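Local coordinates for Rab GDP dissociation inhibitor alpha (Naegleria fowleri, PDB 6C87), which probably binds prenylated, GDP-bound Rab GTPases, slowing their release of GDP and carrying them between membranes and cytosol, at residues 86-91 / 327-332. Numbering follows the deposited sequence.
Sequences PKFLMA and SSQIIF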
# COMPACT_ATOMS: atom_id res chain seq x y z
N PRO A 86 -5.03 31.75 12.16
CA PRO A 86 -4.04 30.95 12.89
C PRO A 86 -4.54 29.55 13.19
O PRO A 86 -5.69 29.34 13.57
CB PRO A 86 -3.85 31.75 14.18
CG PRO A 86 -5.21 32.34 14.40
CD PRO A 86 -5.75 32.69 13.04
N LYS A 87 -3.64 28.57 13.02
CA LYS A 87 -3.94 27.18 13.33
C LYS A 87 -2.69 26.53 13.92
O LYS A 87 -1.56 26.83 13.50
CB LYS A 87 -4.40 26.39 12.09
CG LYS A 87 -5.73 26.84 11.49
CD LYS A 87 -5.94 26.20 10.11
CE LYS A 87 -7.28 26.58 9.48
NZ LYS A 87 -8.43 25.75 9.97
N PHE A 88 -2.89 25.65 14.88
CA PHE A 88 -1.81 24.89 15.46
C PHE A 88 -1.61 23.59 14.69
O PHE A 88 -2.51 23.09 14.02
CB PHE A 88 -2.09 24.57 16.93
CG PHE A 88 -2.02 25.76 17.84
CD1 PHE A 88 -1.08 26.76 17.62
CD2 PHE A 88 -2.89 25.89 18.91
CE1 PHE A 88 -1.01 27.85 18.46
CE2 PHE A 88 -2.82 26.98 19.75
CZ PHE A 88 -1.88 27.96 19.53
N LEU A 89 -0.40 23.04 14.77
CA LEU A 89 -0.11 21.75 14.17
C LEU A 89 -0.08 20.69 15.27
O LEU A 89 0.63 20.84 16.27
CB LEU A 89 1.23 21.76 13.43
CG LEU A 89 1.40 22.67 12.20
CD1 LEU A 89 1.88 24.08 12.59
CD2 LEU A 89 2.32 22.02 11.18
N MET A 90 -0.86 19.63 15.07
CA MET A 90 -0.70 18.43 15.90
C MET A 90 0.68 17.85 15.63
O MET A 90 1.05 17.62 14.47
CB MET A 90 -1.81 17.43 15.59
CG MET A 90 -1.61 16.03 16.15
SD MET A 90 -1.68 15.94 17.96
CE MET A 90 -3.32 16.59 18.30
N ALA A 91 1.43 17.60 16.70
CA ALA A 91 2.88 17.42 16.63
C ALA A 91 3.33 16.35 15.63
O ALA A 91 4.37 16.51 14.99
CB ALA A 91 3.43 17.10 18.01
N SER A 327 0.99 30.58 25.55
CA SER A 327 0.37 30.12 24.31
C SER A 327 -0.57 28.98 24.68
O SER A 327 -0.29 28.23 25.62
CB SER A 327 1.41 29.65 23.28
OG SER A 327 2.25 28.60 23.79
N SER A 328 -1.68 28.87 23.96
CA SER A 328 -2.68 27.92 24.40
C SER A 328 -3.68 27.60 23.30
O SER A 328 -4.05 28.47 22.50
CB SER A 328 -3.43 28.44 25.64
OG SER A 328 -4.18 27.40 26.23
N GLN A 329 -4.13 26.35 23.29
CA GLN A 329 -5.29 25.90 22.54
C GLN A 329 -6.49 25.85 23.50
O GLN A 329 -6.38 25.30 24.60
CB GLN A 329 -5.04 24.51 21.94
CG GLN A 329 -6.22 23.92 21.18
CD GLN A 329 -6.37 24.50 19.79
OE1 GLN A 329 -6.73 25.66 19.61
NE2 GLN A 329 -6.11 23.67 18.78
N ILE A 330 -7.62 26.42 23.08
CA ILE A 330 -8.84 26.45 23.88
C ILE A 330 -10.02 26.04 23.00
O ILE A 330 -10.33 26.73 22.02
CB ILE A 330 -9.10 27.84 24.48
CG1 ILE A 330 -7.81 28.44 25.04
CG2 ILE A 330 -10.16 27.73 25.58
CD1 ILE A 330 -7.96 29.83 25.56
N ILE A 331 -10.69 24.95 23.36
CA ILE A 331 -11.83 24.41 22.61
C ILE A 331 -13.13 24.72 23.34
O ILE A 331 -13.23 24.55 24.56
CB ILE A 331 -11.67 22.89 22.38
CG1 ILE A 331 -10.31 22.60 21.75
CG2 ILE A 331 -12.80 22.36 21.51
CD1 ILE A 331 -10.10 23.33 20.45
N PHE A 332 -14.14 25.17 22.58
CA PHE A 332 -15.48 25.43 23.09
C PHE A 332 -16.46 24.51 22.38
O PHE A 332 -16.98 24.86 21.31
CB PHE A 332 -15.86 26.90 22.90
CG PHE A 332 -15.03 27.85 23.71
CD1 PHE A 332 -13.75 28.19 23.29
CD2 PHE A 332 -15.51 28.40 24.88
CE1 PHE A 332 -12.96 29.06 24.04
CE2 PHE A 332 -14.73 29.27 25.63
CZ PHE A 332 -13.45 29.60 25.20
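The two segments come nearest, CA to CA, at Phe-88 and Gln-329, 8.0 Å apart, a spacing too wide for strand pairing that leaves the join to side chains. Phe-88 supplies more than half of the buried surface. Its CB points toward 327-332, and with CG anti to its own carbonyl carbon (chi1 -71°) the ring reaches across to the backbone at Ser-328. There the carbonyl O of Ser-328 lies at the ring edge, near the ring plane, 3.4 Å from CE2 of Phe-88. A weakly positive aromatic C-H rim is a tolerable neighbour for a carbonyl oxygen, and phenylalanine is long enough to reach the other strand while bringing no polar group that would need a partner in this buried place.

Gln-329 comes up beside the CD2 and CE2 rim of the same ring. The two side chains run past each other in opposite directions, and the bend of Gln-329 at chi2 (79°) brings its amide carbon CD to 3.8 Å from CD2 of Phe-88. Ring and amide planes stand 61° apart, so the groups meet obliquely rather than stacked. In this GDP dissociation inhibitor fold, strands 89-90 and 328-332 belong to one mixed sheet without being neighbours in it: 89-90 pairs with 234-237, whereas 328-332 lies between 111-121 and 343-349. Phe-88 therefore bridges separate parts of the sheet, its ring also meeting that of Tyr-236 at about 90° and packing on Val-114, Cys-346 and Thr-348.

Glutamine suits its buried place because its CB and amide can sit at the rim of an aromatic ring while the polar end finds a partner: OE1 of Gln-329 hydrogen-bonds OG1 of Thr-419. The backbone of Thr-419 is also hydrogen-bonded to that of Phe-88, which ties both Phe-88 and Gln-329 to the same loop.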